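Local coordinates for protein digeranylgeranylglycerophospholipid reductase (Sulfolobus acidocaldarius, PDB 3ATQ) that hydrogenates the double bonds of the geranylgeranyl chains in archaeal membrane phospholipids, using bound FAD, to give saturated archaeols, at residues Asp184-Glu189 / Ala268-Arg273; Val294-Gly299 / Ala346-Phe351. All blocks are in the same frame, centred on the assembly; numbering follows the deposited sequence.

From the N terminus, 184-189 comes first; interaction 1 closes when 268-273 pairs with it, enclosing 78 residues that hold more strand than helix. Only then does interaction 2 open, where the loop 294-299 meets helix 332-357 at 346-351 after 46 largely helical residues. The two closures are thus in series, neither nested nor crossed. They still touch: P271 meets V294, and T272 and R273 lean on P296. Interaction 1 ties together strands 183-193 and 261-271 of one mixed sheet, interaction 2 the cofactor loop to a helix. The pair illustrates how contacts that follow one another along a chain can share a pocket, for both reach the flavin and the tetradecane.

Interaction 1. Residues Asp184-Glu189 / Ala268-Arg273; sequences DVAYRE and ALVPTR. With FDA (dihydroflavine-adenine dinucleotide), chain B; C14 (tetradecane), chain C.
D184 and V270 grip each other twice, D184 N donating to V270 O and V270 N to D184 O, each at 2.9 Å and close to straight. Two residues along, A186 and A268 repeat the exchange, A186 N lying 3.0 Å from A268 O; here the donors approach almost end-on to the carbonyls. The pair between them, V185 with L269, is non-hydrogen-bonded, and the backbone of V185 turns to I233 on its other neighbour. With CG anti to the backbone N (chi1 -169°), L269 brings CD1 back to within 3.9 Å of V185 CG1, and its CA-H makes a further contact with D184 O. This ladder joins strand 261-271, an edge strand of its mixed sheet, to strand 183-193 in the catalytic domain of the geranylgeranyl reductase family. The face bearing A186, A268 and V270 meets the dimethylbenzene end of the flavin, V270 CG2 lying 3.4 Å from C8M. D184 divides its carboxylate between two surroundings. OD1 lies 2.8 Å from a water that also reaches T272 OG1, a hydroxyl with a weak bond to D182 O besides. OD2, by contrast, faces alkane, 3.2 Å from C11 of the tetradecane. Farther along, Y187 OH donates to the anti lone pair of E189 OE2 at 2.7 Å, while E189 OE1 is paired with Y246 OH.

Interaction 2. Residues Val294-Gly299 / Ala346-Phe351; sequences VNPVHG and ASLDIF. With C14 (tetradecane), chain C; FDA (dihydroflavine-adenine dinucleotide), chain B.
L348 and V297 press together where a loop beside the flavin meets helix 332-357. The loop is folded by an Asx motif: chi1 of -175° carries the amide of N295 away from its own N and beside its carbonyl carbon, where OD1 accepts from two backbone amides further on. The bond from V297 N is bent (134°). That from H298 N, 3.0 Å long, is nearly straight at the hydrogen (169°) but rises well above the carbonyl plane of the amide.

Packing is tightest around L348. Its CB lies 3.7 Å from P296 CD, the two side chains crossing at about a right angle, while CD1 comes within 3.3 Å of N295 ND2. V297 CG2 touches both the side chain and the backbone of L348, 3.7 Å from CD2 and 3.4 Å from O. Beyond this knot the fit relaxes. The F351 ring meets V297 CG2 only obliquely, and P296 CG stops 4.4 Å from D349 CB, whose carboxylate goes instead to R352, R353 and R274. Most of the contact is buried, but V297, closely as its CG2 packs on L348, remains partly exposed.

The amide also serves the lipid side of the loop. N295 CG sits 3.4 Å above the centre of the H298 ring, whose other face is turned to C03 of the tetradecane, and ND2 bonds to Y341 OH; H298 and Y341 both bind the lipid. Were N295 cut back to an alanine, the amides of V297 and H298 and the hydroxyl of Y341 would probably lose this partner, and the H298 ring the group that covers one of its faces. Just past the motif, G299 O lies 3.5 Å from flavin N10.

Interaction 1. Residues Asp184-Glu189 / Ala268-Arg273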
# COMPACT_ATOMS: atom_id res chain seq x y z
N ASP A 184 -1.54 -2.72 -10.00
CA ASP A 184 -0.49 -2.43 -10.97
C ASP A 184 0.61 -3.48 -10.89
O ASP A 184 0.77 -4.17 -9.86
CB ASP A 184 0.16 -1.09 -10.68
CG ASP A 184 -0.65 0.09 -11.15
OD1 ASP A 184 -1.83 -0.04 -11.54
OD2 ASP A 184 -0.06 1.20 -11.12
N VAL A 185 1.35 -3.66 -11.98
CA VAL A 185 2.65 -4.31 -11.81
C VAL A 185 3.67 -3.22 -11.84
O VAL A 185 3.49 -2.19 -12.50
CB VAL A 185 2.95 -5.45 -12.83
CG1 VAL A 185 1.88 -6.54 -12.70
CG2 VAL A 185 3.01 -4.92 -14.25
N ALA A 186 4.75 -3.40 -11.09
CA ALA A 186 5.69 -2.32 -10.95
C ALA A 186 7.08 -2.90 -10.94
O ALA A 186 7.27 -4.06 -10.53
CB ALA A 186 5.39 -1.46 -9.68
N TYR A 187 8.04 -2.13 -11.44
CA TYR A 187 9.39 -2.63 -11.65
C TYR A 187 10.36 -1.50 -11.38
O TYR A 187 10.11 -0.38 -11.79
CB TYR A 187 9.56 -3.13 -13.11
CG TYR A 187 10.99 -3.55 -13.42
CD1 TYR A 187 11.45 -4.82 -13.07
CD2 TYR A 187 11.87 -2.67 -14.05
CE1 TYR A 187 12.78 -5.20 -13.34
CE2 TYR A 187 13.19 -3.03 -14.33
CZ TYR A 187 13.63 -4.30 -13.95
OH TYR A 187 14.92 -4.68 -14.24
N ARG A 188 11.47 -1.80 -10.72
CA ARG A 188 12.44 -0.73 -10.47
C ARG A 188 13.85 -1.24 -10.47
O ARG A 188 14.09 -2.43 -10.29
CB ARG A 188 12.15 0.04 -9.15
CG ARG A 188 12.40 -0.74 -7.84
CD ARG A 188 13.91 -0.73 -7.45
NE ARG A 188 14.15 -1.44 -6.19
CZ ARG A 188 14.36 -2.75 -6.10
NH1 ARG A 188 14.33 -3.53 -7.18
NH2 ARG A 188 14.59 -3.30 -4.91
N GLU A 189 14.77 -0.32 -10.71
CA GLU A 189 16.20 -0.56 -10.61
C GLU A 189 16.82 0.53 -9.74
O GLU A 189 16.31 1.66 -9.68
CB GLU A 189 16.86 -0.58 -12.00
CG GLU A 189 16.35 -1.71 -12.90
CD GLU A 189 17.04 -1.88 -14.25
OE1 GLU A 189 17.78 -0.97 -14.75
OE2 GLU A 189 16.86 -2.97 -14.82
N ALA A 268 7.23 -6.39 -8.79
CA ALA A 268 6.20 -7.08 -8.03
C ALA A 268 4.87 -6.42 -8.29
O ALA A 268 4.81 -5.36 -8.87
CB ALA A 268 6.50 -7.08 -6.55
N LEU A 269 3.82 -7.11 -7.86
CA LEU A 269 2.45 -6.60 -7.92
C LEU A 269 2.21 -5.59 -6.79
O LEU A 269 2.71 -5.76 -5.67
CB LEU A 269 1.51 -7.80 -7.79
CG LEU A 269 0.01 -7.66 -8.05
CD1 LEU A 269 -0.23 -7.41 -9.53
CD2 LEU A 269 -0.71 -8.93 -7.60
N VAL A 270 1.39 -4.57 -7.07
CA VAL A 270 1.01 -3.53 -6.12
C VAL A 270 -0.51 -3.37 -6.17
O VAL A 270 -1.03 -2.90 -7.17
CB VAL A 270 1.61 -2.15 -6.53
CG1 VAL A 270 1.25 -1.09 -5.50
CG2 VAL A 270 3.10 -2.24 -6.65
N PRO A 271 -1.23 -3.75 -5.10
CA PRO A 271 -2.71 -3.53 -5.10
C PRO A 271 -3.02 -2.04 -5.16
O PRO A 271 -2.27 -1.24 -4.61
CB PRO A 271 -3.17 -4.10 -3.76
CG PRO A 271 -1.95 -4.79 -3.16
CD PRO A 271 -0.73 -4.35 -3.84
N THR A 272 -4.11 -1.63 -5.81
CA THR A 272 -4.40 -0.19 -5.93
C THR A 272 -5.89 0.02 -5.78
O THR A 272 -6.56 0.44 -6.72
CB THR A 272 -3.90 0.46 -7.29
OG1 THR A 272 -4.51 -0.21 -8.40
CG2 THR A 272 -2.39 0.35 -7.46
N ARG A 273 -6.42 -0.33 -4.60
CA ARG A 273 -7.85 -0.30 -4.39
C ARG A 273 -8.18 -0.05 -2.91
O ARG A 273 -7.30 -0.04 -2.06
CB ARG A 273 -8.48 -1.61 -4.87
CG ARG A 273 -7.82 -2.90 -4.31
CD ARG A 273 -8.86 -4.04 -4.31
NE ARG A 273 -9.75 -3.95 -3.16
CZ ARG A 273 -10.70 -4.84 -2.88
NH1 ARG A 273 -10.92 -5.87 -3.71
NH2 ARG A 273 -11.44 -4.70 -1.78
PA FDA B . 5.99 -7.34 2.13
O1A FDA B . 5.85 -8.08 0.81
O2A FDA B . 7.05 -6.29 2.28
O5B FDA B . 6.24 -8.48 3.22
C5B FDA B . 5.59 -9.76 3.20
C4B FDA B . 6.53 -10.77 3.86
O4B FDA B . 5.83 -12.00 4.04
C3B FDA B . 7.75 -11.09 3.01
O3B FDA B . 8.94 -10.76 3.76
C2B FDA B . 7.64 -12.58 2.69
O2B FDA B . 8.92 -13.25 2.78
C1B FDA B . 6.73 -13.09 3.79
N9A FDA B . 5.85 -14.22 3.46
C8A FDA B . 4.96 -14.29 2.45
N7A FDA B . 4.29 -15.47 2.56
C5A FDA B . 4.76 -16.11 3.65
C6A FDA B . 4.46 -17.34 4.25
N6A FDA B . 3.53 -18.16 3.71
N1A FDA B . 5.13 -17.69 5.39
C2A FDA B . 6.08 -16.89 5.93
N3A FDA B . 6.39 -15.72 5.35
C4A FDA B . 5.73 -15.31 4.22
N1 FDA B . 5.33 1.87 -1.12
C2 FDA B . 5.86 2.97 -0.54
O2 FDA B . 5.42 3.31 0.58
N3 FDA B . 6.83 3.71 -1.15
C4 FDA B . 7.34 3.42 -2.36
O4 FDA B . 8.25 4.11 -2.91
C4X FDA B . 6.81 2.22 -3.05
N5 FDA B . 7.20 1.83 -4.28
C5X FDA B . 6.93 0.58 -4.74
C6 FDA B . 7.60 0.08 -5.85
C7 FDA B . 7.38 -1.22 -6.31
C7M FDA B . 8.18 -1.71 -7.52
C8 FDA B . 6.45 -2.02 -5.65
C8M FDA B . 6.20 -3.46 -6.09
C9 FDA B . 5.77 -1.52 -4.52
C9A FDA B . 5.99 -0.22 -4.06
N10 FDA B . 5.29 0.29 -2.93
C10 FDA B . 5.77 1.46 -2.32
C1' FDA B . 4.49 -0.65 -2.12
C2' FDA B . 5.24 -1.19 -0.89
O2' FDA B . 6.49 -1.73 -1.30
C3' FDA B . 4.39 -2.29 -0.26
O3' FDA B . 3.03 -1.81 -0.23
C4' FDA B . 4.80 -2.65 1.17
O4' FDA B . 6.19 -2.95 1.25
C5' FDA B . 3.98 -3.87 1.63
O5' FDA B . 4.42 -4.31 2.92
P FDA B . 3.95 -5.72 3.52
O1P FDA B . 4.57 -5.96 4.86
O2P FDA B . 2.44 -5.78 3.35
O3P FDA B . 4.49 -6.82 2.44
C01 C14 C . 5.81 9.11 -0.99
C02 C14 C . 5.17 7.80 -1.44
C03 C14 C . 5.02 7.74 -2.95
C04 C14 C . 5.80 6.57 -3.53
C05 C14 C . 4.91 5.52 -4.14
C06 C14 C . 5.65 4.75 -5.23
C07 C14 C . 4.83 3.54 -5.68
C08 C14 C . 5.25 3.01 -7.05
C09 C14 C . 4.12 2.30 -7.79
C10 C14 C . 3.27 3.27 -8.60
C11 C14 C . 2.02 2.62 -9.18
C12 C14 C . 0.72 3.25 -8.65
C13 C14 C . 0.12 4.29 -9.59
C14 C14 C . -1.39 4.21 -9.67
O HOH W 1 -4.61 -0.06 -11.13

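Interaction 2. Residues Val294-Gly299 / Ala346-Phe351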
# COMPACT_ATOMS: atom_id res chain seq x y z
N VAL A 294 -2.64 -0.43 0.18
CA VAL A 294 -1.83 0.53 -0.60
C VAL A 294 -2.66 1.74 -1.06
O VAL A 294 -3.83 1.58 -1.45
CB VAL A 294 -1.22 -0.15 -1.86
CG1 VAL A 294 -0.44 0.83 -2.68
CG2 VAL A 294 -0.32 -1.33 -1.48
N ASN A 295 -2.07 2.94 -1.01
CA ASN A 295 -2.74 4.15 -1.55
C ASN A 295 -3.09 3.95 -3.04
O ASN A 295 -2.19 3.77 -3.86
CB ASN A 295 -1.82 5.38 -1.37
CG ASN A 295 -2.48 6.70 -1.79
OD1 ASN A 295 -2.83 6.89 -2.97
ND2 ASN A 295 -2.62 7.62 -0.84
N PRO A 296 -4.37 4.00 -3.41
CA PRO A 296 -4.70 3.64 -4.80
C PRO A 296 -4.27 4.66 -5.87
O PRO A 296 -4.18 4.29 -7.05
CB PRO A 296 -6.24 3.57 -4.77
CG PRO A 296 -6.56 3.24 -3.34
CD PRO A 296 -5.60 4.12 -2.60
N VAL A 297 -4.04 5.91 -5.47
CA VAL A 297 -3.62 6.97 -6.43
C VAL A 297 -2.10 7.01 -6.67
O VAL A 297 -1.65 7.06 -7.83
CB VAL A 297 -4.17 8.35 -6.09
CG1 VAL A 297 -3.51 9.44 -6.95
CG2 VAL A 297 -5.67 8.39 -6.34
N HIS A 298 -1.31 6.96 -5.60
CA HIS A 298 0.14 6.99 -5.78
C HIS A 298 0.89 5.67 -5.57
O HIS A 298 2.06 5.56 -5.92
CB HIS A 298 0.80 8.16 -5.01
CG HIS A 298 0.74 8.06 -3.53
ND1 HIS A 298 0.36 9.11 -2.72
CD2 HIS A 298 1.05 7.03 -2.69
CE1 HIS A 298 0.42 8.73 -1.45
NE2 HIS A 298 0.84 7.48 -1.41
N GLY A 299 0.22 4.66 -5.01
CA GLY A 299 0.80 3.30 -4.95
C GLY A 299 1.72 3.13 -3.75
O GLY A 299 2.37 2.10 -3.60
N ALA A 346 -10.75 4.33 -0.05
CA ALA A 346 -11.97 4.14 -0.87
C ALA A 346 -12.21 5.32 -1.83
O ALA A 346 -12.50 5.14 -3.01
CB ALA A 346 -13.19 3.93 0.01
N SER A 347 -12.13 6.54 -1.28
CA SER A 347 -12.25 7.76 -2.08
C SER A 347 -11.18 7.79 -3.18
O SER A 347 -11.46 8.16 -4.33
CB SER A 347 -12.17 8.97 -1.14
OG SER A 347 -11.99 10.17 -1.85
N LEU A 348 -9.95 7.40 -2.84
CA LEU A 348 -8.87 7.40 -3.79
C LEU A 348 -8.98 6.32 -4.86
O LEU A 348 -8.40 6.47 -5.95
CB LEU A 348 -7.52 7.29 -3.04
CG LEU A 348 -7.12 8.58 -2.32
CD1 LEU A 348 -5.78 8.39 -1.62
CD2 LEU A 348 -7.06 9.79 -3.26
N ASP A 349 -9.69 5.23 -4.54
CA ASP A 349 -9.99 4.13 -5.48
C ASP A 349 -10.88 4.70 -6.60
O ASP A 349 -10.64 4.48 -7.81
CB ASP A 349 -10.70 3.00 -4.73
CG ASP A 349 -10.77 1.65 -5.50
OD1 ASP A 349 -10.51 1.58 -6.71
OD2 ASP A 349 -11.11 0.64 -4.85
N ILE A 350 -11.88 5.48 -6.19
CA ILE A 350 -12.68 6.25 -7.15
C ILE A 350 -11.83 7.25 -7.97
O ILE A 350 -11.88 7.24 -9.21
CB ILE A 350 -13.87 6.93 -6.46
CG1 ILE A 350 -14.83 5.83 -5.97
CG2 ILE A 350 -14.49 8.03 -7.39
CD1 ILE A 350 -16.28 6.24 -5.73
N PHE A 351 -11.05 8.08 -7.29
CA PHE A 351 -10.19 9.06 -7.96
C PHE A 351 -9.25 8.43 -8.99
O PHE A 351 -9.09 8.96 -10.09
CB PHE A 351 -9.39 9.85 -6.92
CG PHE A 351 -8.82 11.16 -7.42
CD1 PHE A 351 -9.45 11.90 -8.41
CD2 PHE A 351 -7.65 11.67 -6.84
CE1 PHE A 351 -8.93 13.10 -8.85
CE2 PHE A 351 -7.10 12.87 -7.28
CZ PHE A 351 -7.75 13.60 -8.28
C01 C14 C . 5.81 9.11 -0.99
C02 C14 C . 5.17 7.80 -1.44
C03 C14 C . 5.02 7.74 -2.95
C04 C14 C . 5.80 6.57 -3.53
C05 C14 C . 4.91 5.52 -4.14
C06 C14 C . 5.65 4.75 -5.23
C07 C14 C . 4.83 3.54 -5.68
C08 C14 C . 5.25 3.01 -7.05
C09 C14 C . 4.12 2.30 -7.79
C10 C14 C . 3.27 3.27 -8.60
C11 C14 C . 2.02 2.62 -9.18
C12 C14 C . 0.72 3.25 -8.65
C13 C14 C . 0.12 4.29 -9.59
C14 C14 C . -1.39 4.21 -9.67
PA FDA B . 5.99 -7.34 2.13
O1A FDA B . 5.85 -8.08 0.81
O2A FDA B . 7.05 -6.29 2.28
O5B FDA B . 6.24 -8.48 3.22
C5B FDA B . 5.59 -9.76 3.20
C4B FDA B . 6.53 -10.77 3.86
O4B FDA B . 5.83 -12.00 4.04
C3B FDA B . 7.75 -11.09 3.01
O3B FDA B . 8.94 -10.76 3.76
C2B FDA B . 7.64 -12.58 2.69
O2B FDA B . 8.92 -13.25 2.78
C1B FDA B . 6.73 -13.09 3.79
N9A FDA B . 5.85 -14.22 3.46
C8A FDA B . 4.96 -14.29 2.45
N7A FDA B . 4.29 -15.47 2.56
C5A FDA B . 4.76 -16.11 3.65
C6A FDA B . 4.46 -17.34 4.25
N6A FDA B . 3.53 -18.16 3.71
N1A FDA B . 5.13 -17.69 5.39
C2A FDA B . 6.08 -16.89 5.93
N3A FDA B . 6.39 -15.72 5.35
C4A FDA B . 5.73 -15.31 4.22
N1 FDA B . 5.33 1.87 -1.12
C2 FDA B . 5.86 2.97 -0.54
O2 FDA B . 5.42 3.31 0.58
N3 FDA B . 6.83 3.71 -1.15
C4 FDA B . 7.34 3.42 -2.36
O4 FDA B . 8.25 4.11 -2.91
C4X FDA B . 6.81 2.22 -3.05
N5 FDA B . 7.20 1.83 -4.28
C5X FDA B . 6.93 0.58 -4.74
C6 FDA B . 7.60 0.08 -5.85
C7 FDA B . 7.38 -1.22 -6.31
C7M FDA B . 8.18 -1.71 -7.52
C8 FDA B . 6.45 -2.02 -5.65
C8M FDA B . 6.20 -3.46 -6.09
C9 FDA B . 5.77 -1.52 -4.52
C9A FDA B . 5.99 -0.22 -4.06
N10 FDA B . 5.29 0.29 -2.93
C10 FDA B . 5.77 1.46 -2.32
C1' FDA B . 4.49 -0.65 -2.12
C2' FDA B . 5.24 -1.19 -0.89
O2' FDA B . 6.49 -1.73 -1.30
C3' FDA B . 4.39 -2.29 -0.26
O3' FDA B . 3.03 -1.81 -0.23
C4' FDA B . 4.80 -2.65 1.17
O4' FDA B . 6.19 -2.95 1.25
C5' FDA B . 3.98 -3.87 1.63
O5' FDA B . 4.42 -4.31 2.92
P FDA B . 3.95 -5.72 3.52
O1P FDA B . 4.57 -5.96 4.86
O2P FDA B . 2.44 -5.78 3.35
O3P FDA B . 4.49 -6.82 2.44